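Local coordinates for putative epoxide hydrolase protein (Klebsiella pneumoniae subsp. pneumoniae, PDB 5BOV) that is probably a hydrolase of the alpha/beta-hydrolase fold, perhaps an epoxide hydrolase or a lipase-like enzyme, with its substrate not established, at residues A120-P124 against Y233-L237; P85-A89 against R114-V119; I101-A107 against Q125-V131; P80-Q84 against A211-N216. All coordinates share one frame; numbering follows the deposited sequence.

Contact 1 of 4, residues A120-P124 against Y233-L237; sequences AALWP and YEQRL
Leu122 reaches across to Tyr233, Arg236 and Leu237 and carries most of this contact. Its branches divide the work: CD1 lies 4.0 Å from Tyr233 CB, and CD2 meets Leu237 CD2 at 3.9 Å, the two leucines crossing at about a right angle. With CG anti to the carbonyl carbon (chi1 -57°), the fork leaves the last turn of helix 111-122 directed at helix 231-238. Trp123, the first residue past that helix, extends the packed side. The edge of its six-membered ring points at the face of Tyr233 in a T-shaped stack, centroids 5.2 Å apart and planes at 78°. Trp123 CZ2 makes the nearest approach, 3.7 Å from Tyr233 CE1, while CH2 stands over the centre of the tyrosine ring. Helix 85-98 closes this side, with Ala89 and Val93 against Trp123 and Ser86 against Tyr233.

The solvent side is looser and belongs to Arg236. Its chain bends at chi3 and lays one guanidinium face over Leu122 CD2. NH2 of Arg236 gives Leu122 O only a weak hydrogen bond, 3.2 Å long with an N-H...O angle of 131°. A water near the guanidinium plane accepts from Arg236 NH2 (3.0 Å) and donates to Ala121 O (2.9 Å). The charge of Arg236 probably suits the carbonyls at this helix end. Helix 231-238 comes, in sequence, between strands 127-133 and 247-252 and docks on the end of helix 111-122, which follows the probable nucleophile elbow of the alpha/beta-hydrolase fold.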
loop_
_atom_site.group_PDB
_atom_site.type_symbol
_atom_site.label_atom_id
_atom_site.label_comp_id
_atom_site.label_asym_id
_atom_site.label_seq_id
_atom_site.Cartn_x
_atom_site.Cartn_y
_atom_site.Cartn_z
ATOM N N ALA A 120 0.565 -1.394 -12.285
ATOM C CA ALA A 120 0.511 -2.483 -13.189
ATOM C C ALA A 120 -0.534 -2.313 -14.272
ATOM O O ALA A 120 -0.342 -2.771 -15.398
ATOM C CB ALA A 120 0.280 -3.781 -12.393
ATOM N N ALA A 121 -1.676 -1.725 -13.937
ATOM C CA ALA A 121 -2.729 -1.543 -14.926
ATOM C C ALA A 121 -2.426 -0.424 -15.922
ATOM O O ALA A 121 -2.744 -0.526 -17.152
ATOM C CB ALA A 121 -4.032 -1.271 -14.178
ATOM N N LEU A 122 -1.875 0.668 -15.448
ATOM C CA LEU A 122 -1.670 1.834 -16.332
ATOM C C LEU A 122 -0.319 1.883 -16.985
ATOM O O LEU A 122 -0.207 2.415 -18.122
ATOM C CB LEU A 122 -1.895 3.147 -15.584
ATOM C CG LEU A 122 -3.273 3.332 -14.920
ATOM C CD1 LEU A 122 -3.364 4.711 -14.316
ATOM C CD2 LEU A 122 -4.429 3.102 -15.859
ATOM N N TRP A 123 0.700 1.361 -16.313
ATOM C CA TRP A 123 2.046 1.269 -16.883
ATOM C C TRP A 123 2.582 -0.162 -16.778
ATOM O O TRP A 123 3.620 -0.398 -16.121
ATOM C CB TRP A 123 2.965 2.254 -16.175
ATOM C CG TRP A 123 2.451 3.605 -16.206
ATOM C CD1 TRP A 123 2.499 4.472 -17.281
ATOM C CD2 TRP A 123 1.778 4.332 -15.140
ATOM N NE1 TRP A 123 1.867 5.649 -16.949
ATOM C CE2 TRP A 123 1.502 5.637 -15.621
ATOM C CE3 TRP A 123 1.406 4.016 -13.847
ATOM C CZ2 TRP A 123 0.838 6.619 -14.831
ATOM C CZ3 TRP A 123 0.718 4.943 -13.088
ATOM C CH2 TRP A 123 0.436 6.234 -13.553
ATOM N N PRO A 124 1.947 -1.123 -17.451
ATOM C CA PRO A 124 2.369 -2.507 -17.310
ATOM C C PRO A 124 3.854 -2.783 -17.681
ATOM O O PRO A 124 4.474 -3.699 -17.120
ATOM C CB PRO A 124 1.445 -3.271 -18.232
ATOM C CG PRO A 124 0.925 -2.239 -19.199
ATOM C CD PRO A 124 0.793 -1.019 -18.369
ATOM N N TYR A 233 -5.953 9.647 -15.356
ATOM C CA TYR A 233 -5.723 8.337 -14.771
ATOM C C TYR A 233 -6.979 7.817 -14.123
ATOM O O TYR A 233 -7.270 6.641 -14.259
ATOM C CB TYR A 233 -4.642 8.447 -13.713
ATOM C CG TYR A 233 -3.316 8.999 -14.212
ATOM C CD1 TYR A 233 -2.831 8.719 -15.466
ATOM C CD2 TYR A 233 -2.498 9.707 -13.318
ATOM C CE1 TYR A 233 -1.547 9.215 -15.896
ATOM C CE2 TYR A 233 -1.230 10.174 -13.727
ATOM C CZ TYR A 233 -0.781 9.933 -14.983
ATOM O OH TYR A 233 0.483 10.371 -15.353
ATOM N N GLU A 234 -7.707 8.648 -13.368
ATOM C CA GLU A 234 -8.874 8.178 -12.658
ATOM C C GLU A 234 -9.950 7.769 -13.641
ATOM O O GLU A 234 -10.714 6.805 -13.390
ATOM C CB GLU A 234 -9.430 9.167 -11.669
ATOM C CG GLU A 234 -8.470 9.560 -10.581
ATOM C CD GLU A 234 -8.062 8.407 -9.601
ATOM O OE1 GLU A 234 -8.670 7.308 -9.654
ATOM O OE2 GLU A 234 -7.095 8.651 -8.825
ATOM N N GLN A 235 -10.034 8.470 -14.760
ATOM C CA GLN A 235 -10.997 8.039 -15.771
ATOM C C GLN A 235 -10.679 6.639 -16.330
ATOM O O GLN A 235 -11.615 5.807 -16.473
ATOM C CB GLN A 235 -11.066 9.062 -16.918
ATOM C CG GLN A 235 -12.004 8.599 -18.065
ATOM C CD GLN A 235 -12.154 9.711 -19.087
ATOM O OE1 GLN A 235 -11.432 10.724 -19.062
ATOM N NE2 GLN A 235 -13.101 9.559 -19.966
ATOM N N ARG A 236 -9.398 6.342 -16.585
ATOM C CA ARG A 236 -8.991 5.050 -17.055
ATOM C C ARG A 236 -9.295 3.978 -15.946
ATOM O O ARG A 236 -9.772 2.887 -16.253
ATOM C CB ARG A 236 -7.506 5.014 -17.422
ATOM C CG ARG A 236 -7.257 5.755 -18.706
ATOM C CD ARG A 236 -5.781 6.079 -18.899
ATOM N NE ARG A 236 -4.937 4.901 -19.126
ATOM C CZ ARG A 236 -3.586 4.923 -19.124
ATOM N NH1 ARG A 236 -2.907 6.084 -18.915
ATOM N NH2 ARG A 236 -2.877 3.798 -19.324
ATOM N N LEU A 237 -9.061 4.351 -14.688
ATOM C CA LEU A 237 -9.209 3.389 -13.586
ATOM C C LEU A 237 -10.664 3.099 -13.322
ATOM O O LEU A 237 -11.013 2.010 -12.897
ATOM C CB LEU A 237 -8.507 3.914 -12.337
ATOM C CG LEU A 237 -6.982 3.983 -12.457
ATOM C CD1 LEU A 237 -6.431 4.721 -11.246
ATOM C CD2 LEU A 237 -6.367 2.554 -12.549
HETATM O O HOH W 1 -3.736 0.897 -19.455
#

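Contact 2 of 4, residues P85-A89 against R114-V119; sequences PSAMA and RTADIV
Pro85 sits over one face of the Arg114 guanidinium, while the selenium of Met88, a selenomethionine, approaches the same group at its edge. Pro85 CB is 3.6 Å from Arg114 NE, and Met88 SE is 3.5 Å from Arg114 NH2. A bend at chi3 (70°) turns the otherwise extended arginine chain back toward helix 85-98. The planar group is also held by polar partners: NH1 bonds to Asn216 OD1, Trp111 makes a cation-pi contact, and NE donates 2.8 Å to a water. That water in turn donates to Pro85 O and Thr115 OG1, tying both helices together where no direct hydrogen bond does so. Thr115 OG1 is further bonded to Trp111 O, while its methyl CG2 faces the backbone of helix 85-98, 3.7 Å from Ala89 N.

Beyond the water the contact becomes wholly apolar. The two branches of Ile118 split between Pro85 and Ala89, its CD1 touching Pro85 CB at 3.6 Å and its CG2 pressed on Ala89 CB. This last pair, Ile118 CG2 to Ala89 CB, is only 3.3 Å apart, tighter than normal van der Waals contact. Val119 CG2 reaches the same methyl of Ala89 at 3.9 Å. The small alanine lets the helices come close, axes 8.5 Å apart at a crossing angle of -74°. Such steep packing joins the helix that follows the probable nucleophile elbow, which Thr115 touches, to the preceding sheet-covering helix of the alpha/beta-hydrolase fold.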
loop_
_atom_site.group_PDB
_atom_site.type_symbol
_atom_site.label_atom_id
_atom_site.label_comp_id
_atom_site.label_asym_id
_atom_site.label_seq_id
_atom_site.Cartn_x
_atom_site.Cartn_y
_atom_site.Cartn_z
ATOM N N PRO A 85 -6.186 7.786 -5.373
ATOM C CA PRO A 85 -5.371 6.605 -5.656
ATOM C C PRO A 85 -4.293 6.816 -6.693
ATOM O O PRO A 85 -3.130 6.343 -6.510
ATOM C CB PRO A 85 -6.398 5.548 -6.114
ATOM C CG PRO A 85 -7.686 5.955 -5.431
ATOM C CD PRO A 85 -7.623 7.460 -5.464
ATOM N N SER A 86 -4.589 7.492 -7.811
ATOM C CA SER A 86 -3.606 7.585 -8.841
ATOM C C SER A 86 -2.419 8.489 -8.471
ATOM O O SER A 86 -1.345 8.397 -9.083
ATOM C CB SER A 86 -4.202 8.008 -10.187
ATOM O OG SER A 86 -4.807 9.312 -10.065
ATOM N N ALA A 87 -2.591 9.355 -7.472
ATOM C CA ALA A 87 -1.500 10.227 -7.023
ATOM C C ALA A 87 -0.374 9.381 -6.437
ATOM O O ALA A 87 0.805 9.621 -6.728
ATOM C CB ALA A 87 -2.001 11.279 -6.046
HETATM N N MSE A 88 -0.714 8.351 -5.662
HETATM C CA MSE A 88 0.279 7.485 -5.095
HETATM C C MSE A 88 0.935 6.632 -6.147
HETATM O O MSE A 88 2.147 6.399 -6.067
HETATM C CB MSE A 88 -0.315 6.608 -3.988
HETATM C CG MSE A 88 -0.879 7.529 -2.888
HETATM SE SE MSE A 88 -1.539 6.422 -1.426
HETATM C CE MSE A 88 -2.779 7.766 -0.658
ATOM N N ALA A 89 0.171 6.143 -7.133
ATOM C CA ALA A 89 0.757 5.412 -8.240
ATOM C C ALA A 89 1.761 6.284 -9.005
ATOM O O ALA A 89 2.895 5.850 -9.305
ATOM C CB ALA A 89 -0.334 4.893 -9.156
ATOM N N ARG A 114 -3.324 -1.377 -3.691
ATOM C CA ARG A 114 -4.021 -0.514 -4.639
ATOM C C ARG A 114 -3.066 0.249 -5.525
ATOM O O ARG A 114 -3.198 0.263 -6.747
ATOM C CB ARG A 114 -4.889 0.440 -3.892
ATOM C CG ARG A 114 -5.714 1.333 -4.744
ATOM C CD ARG A 114 -6.441 2.382 -3.895
ATOM N NE ARG A 114 -5.485 3.336 -3.377
ATOM C CZ ARG A 114 -5.664 4.134 -2.339
ATOM N NH1 ARG A 114 -6.766 4.092 -1.614
ATOM N NH2 ARG A 114 -4.710 5.035 -2.045
ATOM N N THR A 115 -1.990 0.772 -4.923
ATOM C CA THR A 115 -1.042 1.548 -5.637
ATOM C C THR A 115 -0.263 0.657 -6.662
ATOM O O THR A 115 -0.148 1.021 -7.826
ATOM C CB THR A 115 -0.022 2.211 -4.663
ATOM O OG1 THR A 115 -0.727 3.100 -3.770
ATOM C CG2 THR A 115 0.981 2.967 -5.380
ATOM N N ALA A 116 0.176 -0.519 -6.223
ATOM C CA ALA A 116 0.856 -1.428 -7.143
ATOM C C ALA A 116 -0.064 -1.911 -8.265
ATOM O O ALA A 116 0.376 -2.015 -9.405
ATOM C CB ALA A 116 1.358 -2.658 -6.368
ATOM N N ASP A 117 -1.339 -2.183 -7.938
ATOM C CA ASP A 117 -2.336 -2.562 -8.872
ATOM C C ASP A 117 -2.427 -1.458 -9.999
ATOM O O ASP A 117 -2.492 -1.795 -11.193
ATOM C CB ASP A 117 -3.696 -2.741 -8.286
ATOM C CG ASP A 117 -3.823 -3.941 -7.368
ATOM O OD1 ASP A 117 -2.878 -4.758 -7.253
ATOM O OD2 ASP A 117 -4.852 -3.946 -6.674
ATOM N N ILE A 118 -2.519 -0.197 -9.579
ATOM C CA ILE A 118 -2.638 0.890 -10.510
ATOM C C ILE A 118 -1.390 0.986 -11.403
ATOM O O ILE A 118 -1.553 1.181 -12.640
ATOM C CB ILE A 118 -2.916 2.222 -9.794
ATOM C CG1 ILE A 118 -4.273 2.178 -9.172
ATOM C CG2 ILE A 118 -2.813 3.433 -10.790
ATOM C CD1 ILE A 118 -4.528 3.294 -8.162
ATOM N N VAL A 119 -0.198 0.890 -10.841
ATOM C CA VAL A 119 0.998 0.935 -11.661
ATOM C C VAL A 119 0.962 -0.177 -12.697
ATOM O O VAL A 119 1.247 0.043 -13.889
ATOM C CB VAL A 119 2.295 0.892 -10.853
ATOM C CG1 VAL A 119 3.473 0.996 -11.725
ATOM C CG2 VAL A 119 2.293 2.060 -9.905
HETATM O O HOH W 2 -3.122 4.219 -4.679
#

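Contact 3 of 4, residues I101-A107 against Q125-V131; sequences IRQADLA and QRVKSLV
Ala104 and Val127 begin a parallel pairing between the two strands of a beta-alpha-beta unit, 104-108 and 127-133, joined through helix 111-122. Ala104 N donates to Arg126 O (3.0 Å), and Ala104 O accepts from Lys128 N at 2.9 Å. A beta bulge then shifts the register by one residue, after which Leu106 N donates to Ser129 O (168° at the hydrogen) and Leu106 O accepts from Val131 N. The backbones of Asp105 and Ala107 bond instead to strand 32-37, on the other side of strand 104-108.

Ahead of the strand, Arg126 folds back through bends at chi2 and chi3, so its guanidinium edge serves two loop carbonyls. NE donates to Arg102 O at 2.7 Å and NH2 to Ile101 O at 2.8 Å, both acceptors near the guanidinium plane. Asp97 satisfies NH1 with a salt bridge. Gln103 NE2 adds a weak hydrogen bond to Gln125 O.

Leu106 CD1 packs on Val127 CG2, and both side chains rest on Val119 of the connecting helix. On the side of Asp105, Lys128 lays its CB to CD along Asp105 OD1, yet its ammonium pairs with Asp302. Ser129 OG, placed between backbone N and carbonyl carbon (chi1 66°), donates to Asp105 OD1 over 2.7 Å, coming in from above the carboxylate plane.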
loop_
_atom_site.group_PDB
_atom_site.type_symbol
_atom_site.label_atom_id
_atom_site.label_comp_id
_atom_site.label_asym_id
_atom_site.label_seq_id
_atom_site.Cartn_x
_atom_site.Cartn_y
_atom_site.Cartn_z
ATOM N N ILE A 101 15.108 2.954 -12.652
ATOM C CA ILE A 101 14.613 1.585 -12.605
ATOM C C ILE A 101 13.571 1.517 -13.718
ATOM O O ILE A 101 12.483 2.084 -13.563
ATOM C CB ILE A 101 14.030 1.223 -11.224
ATOM C CG1 ILE A 101 15.148 1.136 -10.150
ATOM C CG2 ILE A 101 13.333 -0.145 -11.297
ATOM C CD1 ILE A 101 14.602 0.953 -8.726
ATOM N N ARG A 102 13.875 0.777 -14.779
ATOM C CA ARG A 102 12.938 0.627 -15.900
ATOM C C ARG A 102 11.762 -0.293 -15.581
ATOM O O ARG A 102 10.661 -0.002 -15.971
ATOM C CB ARG A 102 13.706 -0.040 -16.993
ATOM C CG ARG A 102 12.941 -0.224 -18.278
ATOM C CD ARG A 102 13.740 -1.087 -19.282
ATOM N NE ARG A 102 13.759 -2.530 -18.921
ATOM C CZ ARG A 102 12.745 -3.400 -19.076
ATOM N NH1 ARG A 102 11.577 -3.051 -19.588
ATOM N NH2 ARG A 102 12.900 -4.665 -18.699
ATOM N N GLN A 103 12.028 -1.361 -14.849
ATOM C CA GLN A 103 10.992 -2.332 -14.520
ATOM C C GLN A 103 11.284 -2.976 -13.169
ATOM O O GLN A 103 12.446 -3.155 -12.817
ATOM C CB GLN A 103 10.961 -3.362 -15.644
ATOM C CG GLN A 103 9.803 -4.344 -15.536
ATOM C CD GLN A 103 9.913 -5.590 -16.458
ATOM O OE1 GLN A 103 10.888 -6.346 -16.383
ATOM N NE2 GLN A 103 8.983 -5.712 -17.395
ATOM N N ALA A 104 10.240 -3.231 -12.346
ATOM C CA ALA A 104 10.453 -3.870 -11.066
ATOM C C ALA A 104 9.328 -4.865 -10.796
ATOM O O ALA A 104 8.213 -4.730 -11.324
ATOM C CB ALA A 104 10.467 -2.865 -9.964
ATOM N N ASP A 105 9.596 -5.817 -9.890
ATOM C CA ASP A 105 8.538 -6.564 -9.240
ATOM C C ASP A 105 7.898 -5.642 -8.191
ATOM O O ASP A 105 8.620 -4.922 -7.540
ATOM C CB ASP A 105 9.131 -7.769 -8.571
ATOM C CG ASP A 105 9.656 -8.766 -9.517
ATOM O OD1 ASP A 105 9.043 -9.053 -10.552
ATOM O OD2 ASP A 105 10.783 -9.370 -9.194
ATOM N N LEU A 106 6.569 -5.603 -8.131
ATOM C CA LEU A 106 5.866 -4.793 -7.131
ATOM C C LEU A 106 5.092 -5.684 -6.211
ATOM O O LEU A 106 4.478 -6.679 -6.631
ATOM C CB LEU A 106 4.893 -3.830 -7.787
ATOM C CG LEU A 106 5.445 -2.795 -8.723
ATOM C CD1 LEU A 106 4.291 -1.868 -9.113
ATOM C CD2 LEU A 106 6.598 -2.064 -8.222
ATOM N N ALA A 107 5.013 -5.282 -4.946
ATOM C CA ALA A 107 4.202 -6.017 -3.964
ATOM C C ALA A 107 3.620 -5.027 -2.977
ATOM O O ALA A 107 4.270 -4.029 -2.643
ATOM C CB ALA A 107 5.021 -7.027 -3.218
ATOM N N GLN A 125 4.412 -2.000 -18.618
ATOM C CA GLN A 125 5.811 -2.220 -19.011
ATOM C C GLN A 125 6.770 -2.000 -17.830
ATOM O O GLN A 125 7.907 -2.488 -17.864
ATOM C CB GLN A 125 6.259 -1.302 -20.176
ATOM C CG GLN A 125 5.573 -1.640 -21.436
ATOM C CD GLN A 125 5.948 -0.688 -22.617
ATOM O OE1 GLN A 125 7.077 -0.154 -22.723
ATOM N NE2 GLN A 125 4.999 -0.501 -23.492
ATOM N N ARG A 126 6.333 -1.265 -16.814
ATOM C CA ARG A 126 7.180 -0.973 -15.653
ATOM C C ARG A 126 7.087 -2.064 -14.593
ATOM O O ARG A 126 7.808 -2.035 -13.587
ATOM C CB ARG A 126 6.768 0.321 -14.985
ATOM C CG ARG A 126 6.749 1.597 -15.859
ATOM C CD ARG A 126 8.000 1.866 -16.621
ATOM N NE ARG A 126 9.144 2.273 -15.823
ATOM C CZ ARG A 126 9.438 3.520 -15.456
ATOM N NH1 ARG A 126 8.651 4.552 -15.711
ATOM N NH2 ARG A 126 10.544 3.710 -14.720
ATOM N N VAL A 127 6.144 -2.993 -14.746
ATOM C CA VAL A 127 5.860 -3.992 -13.694
ATOM C C VAL A 127 6.148 -5.402 -14.192
ATOM O O VAL A 127 5.446 -5.974 -15.050
ATOM C CB VAL A 127 4.427 -3.897 -13.146
ATOM C CG1 VAL A 127 4.261 -4.885 -11.977
ATOM C CG2 VAL A 127 4.134 -2.483 -12.694
ATOM N N LYS A 128 7.234 -5.996 -13.718
ATOM C CA LYS A 128 7.575 -7.356 -14.122
ATOM C C LYS A 128 6.562 -8.397 -13.611
ATOM O O LYS A 128 6.173 -9.307 -14.351
ATOM C CB LYS A 128 9.027 -7.673 -13.675
ATOM C CG LYS A 128 9.510 -9.021 -14.033
ATOM C CD LYS A 128 10.987 -9.195 -13.580
ATOM C CE LYS A 128 11.486 -10.507 -14.102
ATOM N NZ LYS A 128 10.955 -11.659 -13.353
ATOM N N SER A 129 6.242 -8.334 -12.317
ATOM C CA SER A 129 5.237 -9.188 -11.723
ATOM C C SER A 129 4.726 -8.445 -10.492
ATOM O O SER A 129 5.324 -7.450 -10.072
ATOM C CB SER A 129 5.795 -10.514 -11.326
ATOM O OG SER A 129 6.762 -10.400 -10.245
ATOM N N LEU A 130 3.612 -8.916 -9.993
ATOM C CA LEU A 130 2.854 -8.287 -8.922
ATOM C C LEU A 130 2.395 -9.252 -7.849
ATOM O O LEU A 130 1.951 -10.361 -8.151
ATOM C CB LEU A 130 1.593 -7.677 -9.575
ATOM C CG LEU A 130 0.571 -7.032 -8.685
ATOM C CD1 LEU A 130 1.157 -5.825 -7.933
ATOM C CD2 LEU A 130 -0.696 -6.651 -9.477
ATOM N N VAL A 131 2.623 -8.888 -6.567
ATOM C CA VAL A 131 2.014 -9.552 -5.453
ATOM C C VAL A 131 1.015 -8.565 -4.866
ATOM O O VAL A 131 1.387 -7.505 -4.402
ATOM C CB VAL A 131 3.016 -10.029 -4.391
ATOM C CG1 VAL A 131 2.301 -10.616 -3.211
ATOM C CG2 VAL A 131 3.924 -11.078 -5.004
#

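Contact 4 of 4, residues P80-Q84 against A211-N216; sequences PRNGQ and AITISN
Gly83, with no side chain, lies directly against the backbone of helix 209-220, its CA 4.0 Å from both Asn216 CA and Ile212 O. The approach goes with an Asx turn just before helix 85-98: Asn82 OD1 accepts from Gln84 N at 2.9 Å. Asn82 ND2 answers with a nearly straight bond to Gln84 OE1, 2.7 Å at 174°, in the Asn82 amide plane and on a lone pair of Gln84 OE1, so both ends of the amide are used and its rotation is fixed. ND2 also bonds to Glu227 OE2. This turn presents Gly83 N to the helix, where Ser215 OG accepts from it at 2.8 Å and 172°. Glu224 OE1 also bonds to that hydroxyl, giving the buried OG two partners.

Farther from the turn, Ile212 CD1 presses against the peptide following Arg81, 3.4 Å from Arg81 C. Arg81, centre of an inverse gamma turn, uses only the base of its side chain here, CB touching Ala211 CB at 3.8 Å. The guanidinium leads elsewhere, NH1 to Thr79 O and NE to Asp208. Helix 209-220 lies in the region where relatives with the alpha/beta-hydrolase fold carry the cap; here it packs on the loop between strand 59-74 and helix 85-98. At its near end, Asn216 CA makes a CH...O contact with Gly83 O at 3.5 Å.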
loop_
_atom_site.group_PDB
_atom_site.type_symbol
_atom_site.label_atom_id
_atom_site.label_comp_id
_atom_site.label_asym_id
_atom_site.label_seq_id
_atom_site.Cartn_x
_atom_site.Cartn_y
_atom_site.Cartn_z
ATOM N N PRO A 80 -1.418 20.266 -2.854
ATOM C CA PRO A 80 -2.472 19.668 -2.112
ATOM C C PRO A 80 -2.023 18.331 -1.488
ATOM O O PRO A 80 -1.356 17.527 -2.121
ATOM C CB PRO A 80 -3.565 19.410 -3.176
ATOM C CG PRO A 80 -3.387 20.490 -4.184
ATOM C CD PRO A 80 -1.847 20.633 -4.216
ATOM N N ARG A 81 -2.403 18.165 -0.229
ATOM C CA ARG A 81 -2.143 16.901 0.518
ATOM C C ARG A 81 -3.235 15.884 0.097
ATOM O O ARG A 81 -4.224 15.630 0.776
ATOM C CB ARG A 81 -2.092 17.117 2.008
ATOM C CG ARG A 81 -0.697 17.480 2.511
ATOM C CD ARG A 81 -0.088 18.682 1.809
ATOM N NE ARG A 81 1.152 18.999 2.478
ATOM C CZ ARG A 81 2.119 19.746 1.981
ATOM N NH1 ARG A 81 2.002 20.293 0.803
ATOM N NH2 ARG A 81 3.245 19.993 2.715
ATOM N N ASN A 82 -3.043 15.368 -1.113
ATOM C CA ASN A 82 -4.067 14.615 -1.843
ATOM C C ASN A 82 -3.807 13.123 -1.709
ATOM O O ASN A 82 -2.739 12.632 -2.127
ATOM C CB ASN A 82 -4.024 15.089 -3.298
ATOM C CG ASN A 82 -5.000 14.347 -4.221
ATOM O OD1 ASN A 82 -5.874 13.599 -3.789
ATOM N ND2 ASN A 82 -4.823 14.567 -5.492
ATOM N N GLY A 83 -4.814 12.410 -1.154
ATOM C CA GLY A 83 -4.783 10.945 -1.057
ATOM C C GLY A 83 -5.535 10.162 -2.120
ATOM O O GLY A 83 -5.752 8.941 -1.965
ATOM N N GLN A 84 -5.790 10.749 -3.289
ATOM C CA GLN A 84 -6.517 9.959 -4.305
ATOM C C GLN A 84 -5.612 8.859 -4.886
ATOM O O GLN A 84 -4.356 8.993 -4.880
ATOM C CB GLN A 84 -6.988 10.849 -5.453
ATOM C CG GLN A 84 -5.955 11.339 -6.421
ATOM C CD GLN A 84 -6.567 12.249 -7.467
ATOM O OE1 GLN A 84 -6.460 13.501 -7.401
ATOM N NE2 GLN A 84 -7.216 11.635 -8.466
ATOM N N ALA A 211 -3.870 14.649 7.007
ATOM C CA ALA A 211 -4.475 15.205 5.826
ATOM C C ALA A 211 -4.584 14.132 4.733
ATOM O O ALA A 211 -5.602 14.027 4.038
ATOM C CB ALA A 211 -3.703 16.402 5.324
ATOM N N ILE A 212 -3.525 13.337 4.548
ATOM C CA ILE A 212 -3.511 12.297 3.500
ATOM C C ILE A 212 -4.545 11.225 3.820
ATOM O O ILE A 212 -5.265 10.740 2.900
ATOM C CB ILE A 212 -2.109 11.689 3.317
ATOM C CG1 ILE A 212 -1.152 12.744 2.785
ATOM C CG2 ILE A 212 -2.137 10.483 2.374
ATOM C CD1 ILE A 212 -1.487 13.319 1.434
ATOM N N THR A 213 -4.624 10.814 5.085
ATOM C CA THR A 213 -5.576 9.813 5.493
ATOM C C THR A 213 -7.009 10.292 5.186
ATOM O O THR A 213 -7.830 9.563 4.572
ATOM C CB THR A 213 -5.451 9.527 6.970
ATOM O OG1 THR A 213 -4.163 8.943 7.230
ATOM C CG2 THR A 213 -6.512 8.533 7.475
ATOM N N ILE A 214 -7.342 11.486 5.652
ATOM C CA ILE A 214 -8.730 11.990 5.486
ATOM C C ILE A 214 -9.050 12.153 3.995
ATOM O O ILE A 214 -10.162 11.808 3.534
ATOM C CB ILE A 214 -8.883 13.327 6.231
ATOM C CG1 ILE A 214 -8.688 13.144 7.722
ATOM C CG2 ILE A 214 -10.209 14.018 5.940
ATOM C CD1 ILE A 214 -9.446 12.077 8.403
ATOM N N SER A 215 -8.093 12.697 3.252
ATOM C CA SER A 215 -8.247 12.843 1.820
ATOM C C SER A 215 -8.482 11.476 1.137
ATOM O O SER A 215 -9.357 11.341 0.265
ATOM C CB SER A 215 -7.062 13.539 1.175
ATOM O OG SER A 215 -7.174 13.586 -0.249
ATOM N N ASN A 216 -7.648 10.491 1.444
ATOM C CA ASN A 216 -7.820 9.145 0.881
ATOM C C ASN A 216 -9.257 8.634 1.029
ATOM O O ASN A 216 -9.851 8.185 0.033
ATOM C CB ASN A 216 -6.813 8.161 1.510
ATOM C CG ASN A 216 -6.996 6.754 1.013
ATOM O OD1 ASN A 216 -6.362 6.330 0.050
ATOM N ND2 ASN A 216 -7.849 5.989 1.689
HETATM O O HOH W 3 -8.402 7.424 -2.227
#

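In the fold
Contact 2 touches all three others and lies between contacts 3 and 4. Its centre is 8 Å from that of contact 1, with which it shares helix 111-122, and Glu234 OE2 bonds both Ser86 OG and Gln84 NE2, linking contact 1 to contacts 2 and 4. Contact 4 lies 14 Å from contact 2 between centres, and Met88 CE meets Gly83 O there at 3.5 Å. On the sheet side, Val119 and Ala116 settle on Leu106, Val127 and Leu130 of contact 3. Contacts 3 and 4 do not touch, their nearest atoms being about 15 Å apart. The probable nucleophile elbow, Gly108 to Gly112, joins the strand of contact 3 to the helix of contacts 1 and 2.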